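Local coordinates for protein sphingomyelinase C (Streptomyces griseocarneus, PDB 7CNE) that is an enzyme of the DNase I-like endonuclease/exonuclease/phosphatase family, built as a sandwich of two mixed beta sheets, at residues Phe55-Ala60 with Val78-Asp83; Met20-Gly23 with Gly29-His32; Asp217-His222 with Leu246-His251; Asp198-Glu203 with His222-Asp227; Asp120-Asp125 with Ala160-Ala165. All blocks are in the same frame, centred on the assembly; numbering follows the deposited sequence.

Contact 1 of 5, residues Phe55-Ala60 with Val78-Asp83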
# COMPACT_ATOMS: atom_id res chain seq x y z
N PHE A 55 -10.92 -0.43 2.52
CA PHE A 55 -12.11 -0.37 1.68
C PHE A 55 -13.37 -0.02 2.47
O PHE A 55 -14.26 0.67 1.96
CB PHE A 55 -12.34 -1.71 0.99
CG PHE A 55 -11.29 -2.09 -0.03
CD1 PHE A 55 -10.93 -1.20 -1.03
CD2 PHE A 55 -10.70 -3.35 0.01
CE1 PHE A 55 -9.98 -1.57 -1.98
CE2 PHE A 55 -9.75 -3.72 -0.94
CZ PHE A 55 -9.39 -2.84 -1.93
N ASP A 56 -13.49 -0.55 3.69
CA ASP A 56 -14.66 -0.25 4.51
C ASP A 56 -14.60 1.20 4.96
O ASP A 56 -13.66 1.60 5.66
CB ASP A 56 -14.73 -1.18 5.71
CG ASP A 56 -15.98 -0.95 6.52
OD1 ASP A 56 -17.06 -1.33 6.04
OD2 ASP A 56 -15.87 -0.36 7.61
N ASN A 57 -15.59 1.99 4.54
CA ASN A 57 -15.54 3.43 4.77
C ASN A 57 -15.45 3.76 6.26
O ASN A 57 -14.68 4.64 6.66
CB ASN A 57 -16.76 4.11 4.15
CG ASN A 57 -16.65 4.25 2.64
OD1 ASN A 57 -15.97 3.46 1.98
ND2 ASN A 57 -17.33 5.24 2.09
N ALA A 58 -16.23 3.07 7.09
CA ALA A 58 -16.27 3.41 8.51
C ALA A 58 -14.98 2.98 9.21
O ALA A 58 -14.38 3.76 9.96
CB ALA A 58 -17.49 2.78 9.18
N ALA A 59 -14.52 1.75 8.98
CA ALA A 59 -13.30 1.31 9.65
C ALA A 59 -12.09 2.11 9.17
O ALA A 59 -11.21 2.47 9.97
CB ALA A 59 -13.07 -0.19 9.43
N ALA A 60 -12.03 2.41 7.87
CA ALA A 60 -10.97 3.27 7.36
C ALA A 60 -11.04 4.67 7.98
O ALA A 60 -10.01 5.23 8.37
CB ALA A 60 -11.03 3.34 5.84
N VAL A 78 -8.09 6.65 -1.94
CA VAL A 78 -8.08 6.81 -3.39
C VAL A 78 -9.34 6.19 -3.98
O VAL A 78 -9.71 5.06 -3.64
CB VAL A 78 -6.83 6.16 -4.00
CG1 VAL A 78 -7.02 5.93 -5.50
CG2 VAL A 78 -5.58 6.99 -3.71
N GLY A 79 -10.00 6.94 -4.85
CA GLY A 79 -11.10 6.42 -5.64
C GLY A 79 -12.48 6.53 -5.02
O GLY A 79 -13.44 6.09 -5.65
N ARG A 80 -12.60 7.08 -3.80
CA ARG A 80 -13.92 7.31 -3.21
C ARG A 80 -14.69 8.39 -3.98
O ARG A 80 -15.85 8.19 -4.35
CB ARG A 80 -13.80 7.71 -1.74
CG ARG A 80 -14.13 6.62 -0.77
CD ARG A 80 -14.35 7.20 0.61
NE ARG A 80 -13.78 6.33 1.63
CZ ARG A 80 -13.84 6.56 2.94
NH1 ARG A 80 -14.46 7.65 3.40
NH2 ARG A 80 -13.29 5.71 3.79
N SER A 81 -14.06 9.54 -4.20
CA SER A 81 -14.69 10.63 -4.94
C SER A 81 -13.60 11.60 -5.36
O SER A 81 -12.41 11.40 -5.08
CB SER A 81 -15.76 11.32 -4.09
OG SER A 81 -15.15 12.09 -3.07
N ARG A 82 -14.01 12.68 -6.04
CA ARG A 82 -13.10 13.76 -6.39
C ARG A 82 -12.84 14.73 -5.24
O ARG A 82 -11.92 15.54 -5.34
CB ARG A 82 -13.63 14.54 -7.60
CG ARG A 82 -13.66 13.72 -8.88
CD ARG A 82 -14.15 14.56 -10.05
NE ARG A 82 -14.43 13.72 -11.21
CZ ARG A 82 -13.58 13.54 -12.22
NH1 ARG A 82 -12.39 14.14 -12.20
NH2 ARG A 82 -13.91 12.75 -13.24
N ASP A 83 -13.62 14.66 -4.16
CA ASP A 83 -13.49 15.61 -3.06
C ASP A 83 -12.19 15.40 -2.28
O ASP A 83 -11.76 14.26 -2.05
CB ASP A 83 -14.66 15.47 -2.09
CG ASP A 83 -15.98 15.81 -2.74
OD1 ASP A 83 -16.01 16.71 -3.60
OD2 ASP A 83 -16.99 15.16 -2.37
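The first turn of helix 57-66 meets a loop here: Asn-57 and Ala-60 of the helix pack against Arg-80, which lies in the loop joining strands 73-74 and 87-90 of the DNase I-like fold. The amide of Asn-57 and the guanidinium of Arg-80 are stacked, their planes 11° apart. Asn-57 CG sits over the centre of one guanidinium face, 3.6 Å from Arg-80 CZ. The two side chains arrive from opposite directions. The Arg-80 chain bends at its third torsion (chi3 -141°) on its way to the helix. Its NH2 gives a weak hydrogen bond to the backbone O of Asn-57, 3.4 Å away. The stronger polar hold lies outside these segments: NH1 forms a salt bridge with Asp-61, the residue after Ala-60 in the helix. A long, weak ion pair also links NE to Asp-99. The start of the helix has its own cap. Asp-56 is the N-cap, and its OD2 accepts from Ala-59 N at 2.9 Å, met on the anti side. At the edge of the guanidinium, in its plane, Ala-60 CB lies 3.9 Å from Arg-80 NH2.

Contact 2 of 5, residues Met20-Gly23 with Gly29-His32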
# COMPACT_ATOMS: atom_id res chain seq x y z
N MET A 20 -11.89 -5.12 4.15
CA MET A 20 -12.95 -5.22 3.17
C MET A 20 -14.23 -4.60 3.72
O MET A 20 -14.43 -4.49 4.94
CB MET A 20 -13.19 -6.68 2.78
CG MET A 20 -11.94 -7.37 2.25
SD MET A 20 -12.22 -8.57 0.92
CE MET A 20 -12.30 -7.48 -0.50
N SER A 21 -15.09 -4.17 2.81
CA SER A 21 -16.37 -3.57 3.18
C SER A 21 -17.13 -4.46 4.14
O SER A 21 -17.26 -5.68 3.92
CB SER A 21 -17.18 -3.31 1.91
OG SER A 21 -18.57 -3.42 2.16
N THR A 22 -17.63 -3.87 5.23
CA THR A 22 -18.35 -4.66 6.22
C THR A 22 -19.79 -4.95 5.79
O THR A 22 -20.38 -5.89 6.31
CB THR A 22 -18.36 -3.98 7.59
OG1 THR A 22 -18.83 -2.62 7.46
CG2 THR A 22 -16.95 -3.99 8.21
N GLY A 23 -20.36 -4.16 4.89
CA GLY A 23 -21.67 -4.51 4.37
C GLY A 23 -21.63 -5.80 3.59
O GLY A 23 -22.52 -6.65 3.73
N GLY A 29 -13.89 -9.11 11.13
CA GLY A 29 -13.26 -8.41 12.24
C GLY A 29 -12.72 -7.04 11.89
O GLY A 29 -11.76 -6.58 12.53
N GLN A 30 -13.33 -6.34 10.93
CA GLN A 30 -12.71 -5.13 10.38
C GLN A 30 -12.62 -4.02 11.41
O GLN A 30 -11.59 -3.34 11.50
CB GLN A 30 -13.47 -4.63 9.14
CG GLN A 30 -13.35 -5.53 7.90
CD GLN A 30 -14.49 -6.53 7.78
OE1 GLN A 30 -14.86 -7.18 8.75
NE2 GLN A 30 -15.06 -6.64 6.57
N GLU A 31 -13.69 -3.77 12.18
CA GLU A 31 -13.63 -2.69 13.16
C GLU A 31 -12.64 -3.01 14.26
O GLU A 31 -11.87 -2.14 14.68
CB GLU A 31 -15.02 -2.43 13.74
CG GLU A 31 -15.97 -1.72 12.78
CD GLU A 31 -15.71 -0.21 12.65
OE1 GLU A 31 -14.95 0.35 13.47
OE2 GLU A 31 -16.28 0.42 11.74
N HIS A 32 -12.61 -4.26 14.73
CA HIS A 32 -11.64 -4.65 15.74
C HIS A 32 -10.21 -4.46 15.22
O HIS A 32 -9.36 -3.87 15.90
CB HIS A 32 -11.85 -6.11 16.15
CG HIS A 32 -10.73 -6.67 16.97
ND1 HIS A 32 -10.53 -6.34 18.29
CD2 HIS A 32 -9.73 -7.53 16.64
CE1 HIS A 32 -9.46 -6.98 18.74
NE2 HIS A 32 -8.97 -7.71 17.76
O HOH W 1 -17.37 -0.75 9.91
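Gln-30 fits its side chain into the bend made by Met-20, Ser-21 and Thr-22, and this is the tight part of the contact. Its NE2 donates to the backbone O of Met-20 at 2.8 Å, with an N-H...O angle of 153°. The donor stands above the carbonyl plane of Met-20, well off the lone pairs. A sharp bend at the second torsion of Gln-30 (chi2 94°) turns the amide to Met-20; Gln-30 CG lies 3.3 Å from the same Met-20 O. The methyl CG2 of Thr-22 sits over a face of the same amide, 3.6 Å from Gln-30 CD, and also touches Gln-30 CB at 3.7 Å. The Thr-22 and Gln-30 side chains run past each other in opposite directions. Gln-30 opens helix 30-39, with Gly-29 as the N-cap, and the contact lies within the connection from strand 12-19 to helix 30-39 of the DNase I-like fold. The buried amide has a second acceptor for NE2 in Tyr-25 O, and its OE1 takes a weak bond from Trp-28 N. The looser side lies around Glu-31, an exposed residue. A water there gives Thr-22 OG1 a weak bond of 3.4 Å and lies near Glu-31 OE2, at a spacing too short to trust. The firmer partner of Thr-22 OG1 is Asp-56 OD1.

Contact 3 of 5, residues Asp217-His222 with Leu246-His251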
# COMPACT_ATOMS: atom_id res chain seq x y z
N ASP A 217 19.01 -1.02 -0.73
CA ASP A 217 20.33 -1.58 -0.46
C ASP A 217 20.23 -2.89 0.30
O ASP A 217 21.11 -3.75 0.18
CB ASP A 217 21.17 -0.56 0.30
CG ASP A 217 21.44 0.69 -0.53
OD1 ASP A 217 22.08 0.56 -1.59
OD2 ASP A 217 20.98 1.79 -0.13
N SER A 218 19.16 -3.09 1.08
CA SER A 218 18.94 -4.37 1.72
C SER A 218 17.45 -4.55 1.96
O SER A 218 16.73 -3.59 2.23
CB SER A 218 19.72 -4.51 3.04
OG SER A 218 19.35 -3.54 3.99
N ARG A 219 17.00 -5.79 1.83
CA ARG A 219 15.65 -6.19 2.19
C ARG A 219 15.80 -7.20 3.33
O ARG A 219 16.31 -8.31 3.12
CB ARG A 219 14.89 -6.76 1.00
CG ARG A 219 13.39 -6.96 1.28
CD ARG A 219 12.58 -7.38 0.04
NE ARG A 219 11.20 -7.68 0.42
CZ ARG A 219 10.23 -6.78 0.52
NH1 ARG A 219 10.47 -5.50 0.24
NH2 ARG A 219 9.01 -7.15 0.90
N ALA A 220 15.34 -6.81 4.51
CA ALA A 220 15.67 -7.47 5.76
C ALA A 220 14.41 -8.03 6.42
O ALA A 220 13.29 -7.82 5.94
CB ALA A 220 16.40 -6.50 6.69
N GLY A 221 14.61 -8.73 7.53
CA GLY A 221 13.49 -9.25 8.29
C GLY A 221 12.94 -10.53 7.68
O GLY A 221 13.65 -11.30 7.03
N HIS A 222 11.64 -10.74 7.88
CA HIS A 222 11.02 -11.98 7.45
C HIS A 222 11.07 -12.08 5.92
O HIS A 222 10.96 -11.06 5.23
CB HIS A 222 9.57 -12.04 7.95
CG HIS A 222 8.94 -13.38 7.80
ND1 HIS A 222 9.32 -14.48 8.55
CD2 HIS A 222 7.93 -13.81 7.00
CE1 HIS A 222 8.58 -15.52 8.21
NE2 HIS A 222 7.73 -15.14 7.27
N LEU A 246 5.64 -9.13 -1.30
CA LEU A 246 4.94 -8.26 -2.25
C LEU A 246 5.01 -6.77 -1.97
O LEU A 246 4.54 -5.99 -2.82
CB LEU A 246 3.45 -8.66 -2.33
CG LEU A 246 3.15 -10.14 -2.61
CD1 LEU A 246 1.64 -10.41 -2.61
CD2 LEU A 246 3.77 -10.49 -3.94
N ASP A 247 5.55 -6.33 -0.83
CA ASP A 247 5.35 -4.97 -0.33
C ASP A 247 6.68 -4.23 -0.25
O ASP A 247 7.67 -4.79 0.25
CB ASP A 247 4.66 -5.03 1.04
CG ASP A 247 3.30 -5.77 0.99
OD1 ASP A 247 2.33 -5.19 0.45
OD2 ASP A 247 3.21 -6.93 1.47
N TYR A 248 6.71 -2.99 -0.74
CA TYR A 248 7.97 -2.28 -0.99
C TYR A 248 7.84 -0.79 -0.70
O TYR A 248 6.76 -0.21 -0.79
CB TYR A 248 8.40 -2.41 -2.46
CG TYR A 248 8.55 -3.82 -2.99
CD1 TYR A 248 7.46 -4.49 -3.55
CD2 TYR A 248 9.79 -4.46 -2.97
CE1 TYR A 248 7.60 -5.78 -4.07
CE2 TYR A 248 9.94 -5.75 -3.48
CZ TYR A 248 8.84 -6.40 -4.03
OH TYR A 248 8.96 -7.68 -4.53
N VAL A 249 8.98 -0.17 -0.38
CA VAL A 249 9.15 1.28 -0.44
C VAL A 249 10.48 1.53 -1.15
O VAL A 249 11.54 1.25 -0.59
CB VAL A 249 9.16 1.95 0.94
CG1 VAL A 249 9.24 3.50 0.81
CG2 VAL A 249 7.94 1.52 1.77
N LEU A 250 10.42 2.04 -2.38
CA LEU A 250 11.61 2.12 -3.23
C LEU A 250 11.76 3.53 -3.80
O LEU A 250 10.78 4.13 -4.27
CB LEU A 250 11.54 1.10 -4.38
CG LEU A 250 11.51 -0.37 -3.96
CD1 LEU A 250 11.22 -1.31 -5.16
CD2 LEU A 250 12.81 -0.76 -3.27
N HIS A 251 12.99 4.03 -3.77
CA HIS A 251 13.31 5.33 -4.34
C HIS A 251 13.38 5.27 -5.86
O HIS A 251 13.51 4.20 -6.47
CB HIS A 251 14.63 5.84 -3.77
CG HIS A 251 14.54 6.27 -2.35
ND1 HIS A 251 14.19 7.55 -1.98
CD2 HIS A 251 14.71 5.58 -1.20
CE1 HIS A 251 14.17 7.64 -0.66
NE2 HIS A 251 14.48 6.46 -0.16
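Arg-219 reaches across to the backbone carbonyl of Asp-247 and grips its single oxygen end-on with two nitrogens. NH2 donates to Asp-247 O at 2.8 Å and NH1 donates to the same Asp-247 O at 2.9 Å. The oxygen lies at the edge of the guanidinium, in its plane, and the NH2 donor lies in the carbonyl plane. Both N-H...O angles are moderate, near 140°, as expected when one acceptor is shared by two donors of the same group. NE is satisfied elsewhere, by a salt bridge to Asp-245. The side chain gets there by staying extended from CG to NE, with CG anti to the backbone N (chi1 -170°). In the sandwich, strand 218-221 is an outermost strand of one sheet and strand 247-251 an outermost strand of the other, and Arg-219 links the two edges. The Tyr-248 and Arg-219 side chains cross at about a right angle, with ring and guanidinium planes 42° apart. Tyr-248 CD2 is 3.4 Å from Arg-219 NH1, and Tyr-248 CE2 lies over a guanidinium face. The phenol OH is hydrogen-bonded to Val-197 O. The carboxylate of Asp-247 turns elsewhere: its OD2 is hydrogen-bonded to Ser-225 OG and His-290 ND1. Ser-225 OG also accepts from Leu-246 N. Further along the strand, Val-249 N is hydrogen-bonded to Asn-263 OD1.

Contact 4 of 5, residues Asp198-Glu203 with His222-Asp227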
# COMPACT_ATOMS: atom_id res chain seq x y z
N ASP A 198 6.32 -10.55 -6.51
CA ASP A 198 7.13 -11.36 -5.59
C ASP A 198 8.61 -11.03 -5.75
O ASP A 198 9.17 -11.18 -6.84
CB ASP A 198 6.87 -12.84 -5.83
CG ASP A 198 7.56 -13.73 -4.81
OD1 ASP A 198 7.87 -13.27 -3.69
OD2 ASP A 198 7.81 -14.91 -5.15
N SER A 199 9.25 -10.60 -4.65
CA SER A 199 10.67 -10.27 -4.70
C SER A 199 11.52 -11.46 -5.08
O SER A 199 12.64 -11.28 -5.57
CB SER A 199 11.14 -9.72 -3.34
OG SER A 199 11.19 -10.76 -2.37
N HIS A 200 11.02 -12.67 -4.86
CA HIS A 200 11.76 -13.88 -5.18
C HIS A 200 11.58 -14.33 -6.63
O HIS A 200 12.12 -15.37 -7.00
CB HIS A 200 11.32 -15.00 -4.23
CG HIS A 200 11.53 -14.66 -2.79
ND1 HIS A 200 10.53 -14.17 -1.98
CD2 HIS A 200 12.64 -14.74 -2.00
CE1 HIS A 200 11.00 -13.96 -0.76
NE2 HIS A 200 12.28 -14.30 -0.75
N SER A 201 10.88 -13.55 -7.45
CA SER A 201 10.56 -13.94 -8.82
C SER A 201 11.26 -13.03 -9.83
O SER A 201 11.78 -11.97 -9.49
CB SER A 201 9.05 -13.89 -9.06
OG SER A 201 8.62 -12.53 -9.10
N ALA A 202 11.23 -13.46 -11.10
CA ALA A 202 11.81 -12.67 -12.18
C ALA A 202 11.07 -11.35 -12.38
O ALA A 202 11.67 -10.38 -12.88
CB ALA A 202 11.80 -13.47 -13.48
N GLU A 203 9.79 -11.28 -12.02
CA GLU A 203 9.04 -10.03 -12.18
C GLU A 203 9.58 -8.91 -11.29
O GLU A 203 9.37 -7.74 -11.60
CB GLU A 203 7.55 -10.28 -11.90
CG GLU A 203 6.64 -9.08 -12.19
CD GLU A 203 5.16 -9.34 -11.92
OE1 GLU A 203 4.35 -8.48 -12.30
OE2 GLU A 203 4.81 -10.40 -11.34
N HIS A 222 11.64 -10.74 7.88
CA HIS A 222 11.02 -11.98 7.45
C HIS A 222 11.07 -12.08 5.92
O HIS A 222 10.96 -11.06 5.23
CB HIS A 222 9.57 -12.04 7.95
CG HIS A 222 8.94 -13.38 7.80
ND1 HIS A 222 9.32 -14.48 8.55
CD2 HIS A 222 7.93 -13.81 7.00
CE1 HIS A 222 8.58 -15.52 8.21
NE2 HIS A 222 7.73 -15.14 7.27
N PRO A 223 11.29 -13.28 5.37
CA PRO A 223 11.42 -13.39 3.91
C PRO A 223 10.15 -13.10 3.12
O PRO A 223 10.26 -12.77 1.93
CB PRO A 223 11.86 -14.86 3.70
CG PRO A 223 11.47 -15.55 4.97
CD PRO A 223 11.65 -14.53 6.04
N TYR A 224 8.96 -13.20 3.71
CA TYR A 224 7.71 -13.15 2.94
C TYR A 224 6.73 -12.19 3.59
O TYR A 224 6.16 -12.50 4.64
CB TYR A 224 7.07 -14.54 2.83
CG TYR A 224 8.01 -15.62 2.34
CD1 TYR A 224 8.39 -15.68 1.00
CD2 TYR A 224 8.50 -16.58 3.21
CE1 TYR A 224 9.24 -16.68 0.55
CE2 TYR A 224 9.35 -17.58 2.77
CZ TYR A 224 9.71 -17.62 1.44
OH TYR A 224 10.56 -18.62 1.01
N SER A 225 6.46 -11.06 2.94
CA SER A 225 5.44 -10.16 3.46
C SER A 225 4.02 -10.67 3.22
O SER A 225 3.08 -10.12 3.80
CB SER A 225 5.61 -8.75 2.88
OG SER A 225 5.14 -8.70 1.55
N PHE A 226 3.84 -11.70 2.37
CA PHE A 226 2.54 -12.38 2.23
C PHE A 226 2.77 -13.88 2.46
O PHE A 226 2.88 -14.67 1.52
CB PHE A 226 1.89 -12.11 0.88
CG PHE A 226 0.47 -12.58 0.81
CD1 PHE A 226 -0.51 -11.98 1.58
CD2 PHE A 226 0.12 -13.65 -0.00
CE1 PHE A 226 -1.82 -12.41 1.54
CE2 PHE A 226 -1.20 -14.10 -0.05
CZ PHE A 226 -2.16 -13.48 0.72
N ASP A 227 2.81 -14.27 3.74
CA ASP A 227 3.23 -15.61 4.14
C ASP A 227 1.99 -16.48 4.33
O ASP A 227 1.38 -16.50 5.40
CB ASP A 227 4.07 -15.55 5.42
CG ASP A 227 4.85 -16.84 5.67
OD1 ASP A 227 4.33 -17.92 5.33
OD2 ASP A 227 5.98 -16.76 6.19
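The imidazole of His-200 has Pro-223 O at its edge, in the ring plane, and the ring of Tyr-224 lying obliquely beside it. His-200 CE1 is 3.0 Å from Pro-223 O, a close CH-to-oxygen approach. Asp-198 OD1 also lies in plane at the imidazole edge, and Ser-199 OG sits over one face, offset toward the rim. The site is a surface meeting of two loops of the DNase I-like sandwich; His-200 stands on a type I beta turn from Asp-198 to Ser-201. The His-200 and Tyr-224 rings are 5.0 Å apart between centroids, with planes at 46°, so they are neither stacked nor edge-to-face. The closest atoms of the pair are His-200 CE1 and Tyr-224 CE1, 3.5 Å apart. Pro-223 CB lies over one face of the Tyr-224 ring. Rotation of the imidazole is limited by its ND1, which donates to Asp-198 OD1 at 3.3 Å on the syn side. Ser-199 OG is hydrogen-bonded to Asp-245, which ties the turn to the chain next to strand 247-251. The other loop carries a second histidine-carboxylate pair. Asp-227 OD2 pairs with Arg-243 NH2, and His-222 NE2 donates almost straight to its anti lone pair, at 2.6 Å.

Contact 5 of 5, residues Asp120-Asp125 with Ala160-Ala165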
# COMPACT_ATOMS: atom_id res chain seq x y z
N ASP A 120 -4.91 0.75 -16.76
CA ASP A 120 -4.82 -0.66 -17.13
C ASP A 120 -5.08 -1.53 -15.91
O ASP A 120 -4.45 -1.32 -14.86
CB ASP A 120 -3.43 -0.98 -17.71
CG ASP A 120 -3.10 -0.15 -18.94
OD1 ASP A 120 -2.57 0.96 -18.77
OD2 ASP A 120 -3.37 -0.62 -20.07
N ALA A 121 -5.97 -2.51 -16.05
CA ALA A 121 -6.28 -3.45 -14.98
C ALA A 121 -7.14 -4.56 -15.55
O ALA A 121 -7.76 -4.40 -16.60
CB ALA A 121 -7.00 -2.76 -13.81
N CYS A 122 -7.18 -5.69 -14.84
CA CYS A 122 -7.93 -6.86 -15.28
C CYS A 122 -8.62 -7.50 -14.08
O CYS A 122 -8.33 -7.20 -12.92
CB CYS A 122 -7.05 -7.89 -16.00
SG CYS A 122 -5.65 -8.56 -15.02
N GLY A 123 -9.55 -8.42 -14.39
CA GLY A 123 -10.29 -9.10 -13.35
C GLY A 123 -11.04 -8.11 -12.49
O GLY A 123 -11.57 -7.11 -12.97
N ALA A 124 -11.04 -8.37 -11.18
CA ALA A 124 -11.79 -7.54 -10.24
C ALA A 124 -11.23 -6.13 -10.16
O ALA A 124 -11.99 -5.18 -9.94
CB ALA A 124 -11.78 -8.18 -8.85
N ASP A 125 -9.92 -5.97 -10.32
CA ASP A 125 -9.30 -4.66 -10.18
C ASP A 125 -9.85 -3.66 -11.19
O ASP A 125 -9.93 -2.46 -10.91
CB ASP A 125 -7.78 -4.77 -10.35
CG ASP A 125 -7.14 -5.72 -9.35
OD1 ASP A 125 -7.67 -6.85 -9.14
OD2 ASP A 125 -6.08 -5.35 -8.79
N ALA A 160 -4.40 -15.69 -18.35
CA ALA A 160 -3.03 -16.06 -18.04
C ALA A 160 -2.06 -14.98 -18.53
O ALA A 160 -2.12 -14.54 -19.68
CB ALA A 160 -2.68 -17.41 -18.67
N GLY A 161 -1.19 -14.52 -17.62
CA GLY A 161 -0.25 -13.46 -17.92
C GLY A 161 -0.82 -12.06 -17.91
O GLY A 161 -0.05 -11.09 -17.89
N GLU A 162 -2.15 -11.91 -17.90
CA GLU A 162 -2.73 -10.57 -18.02
C GLU A 162 -2.46 -9.72 -16.78
O GLU A 162 -2.23 -8.51 -16.91
CB GLU A 162 -4.23 -10.67 -18.28
CG GLU A 162 -4.81 -9.35 -18.80
CD GLU A 162 -6.30 -9.43 -19.08
OE1 GLU A 162 -6.93 -10.42 -18.65
OE2 GLU A 162 -6.84 -8.50 -19.72
N ALA A 163 -2.50 -10.32 -15.59
CA ALA A 163 -2.25 -9.56 -14.37
C ALA A 163 -0.85 -8.94 -14.37
O ALA A 163 -0.68 -7.76 -14.07
CB ALA A 163 -2.44 -10.46 -13.14
N ALA A 164 0.17 -9.74 -14.70
CA ALA A 164 1.53 -9.22 -14.77
C ALA A 164 1.66 -8.16 -15.86
O ALA A 164 2.35 -7.15 -15.67
CB ALA A 164 2.52 -10.36 -15.02
N ALA A 165 1.01 -8.38 -17.01
CA ALA A 165 1.06 -7.38 -18.07
C ALA A 165 0.47 -6.06 -17.61
O ALA A 165 1.00 -4.99 -17.93
CB ALA A 165 0.32 -7.89 -19.31
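The sulfur of Cys-122 is flanked by its own backbone N and C (chi1 59°), a setting that points it at the start of a helix. Glu-162 keeps CG anti to its backbone N (chi1 -164°), runs out extended and turns a face of its carboxylate to the cysteine: Cys-122 CB sits over Glu-162 CD, 3.5 Å away, with both carboxylate oxygens a little further off. The sulfur meets the next residue: Cys-122 SG is 3.6 Å from Ala-163 CA and 4.2 Å from Ala-163 CB. No hydrogen bond crosses between the segments, so the meeting is one of van der Waals contact. The same SG is in a disulfide with Cys-158, just before the 160-165 segment. The polar end of Glu-162 is occupied at the helix start, where OE1 accepts from Ala-159 N. Gly-161 is the N-cap. Two glutamines hold the loop from other directions: Gln-152 accepts from Cys-122 N, and Gln-170 donates to Asp-120 O. The contact thus joins the loop between the antiparallel strands 110-117 and 131-139 to the N-terminal end of helix 162-180, which follows strand 142-150 of the same sheet.

How the contacts relate
Along the chain the order is contact 2, contact 1, contact 5, then contact 4 and contact 3, whose segments alternate. Contacts 1 and 2 are neighbours, centres about 13 Å apart, joined where Asp-56 meets Thr-22; they tie helices 30-39 and 57-66 to nearby loops. Contacts 3 and 4 lie on the opposite side of the chain's centre from contact 1, about 10 Å apart between centres. They share His-222 and are linked through Ser-225. Contact 5 touches contact 4 lightly, where Glu-203 packs on Ala-164. The five lie at helix starts, loops and edge strands around the two sheets of a single-chain sandwich.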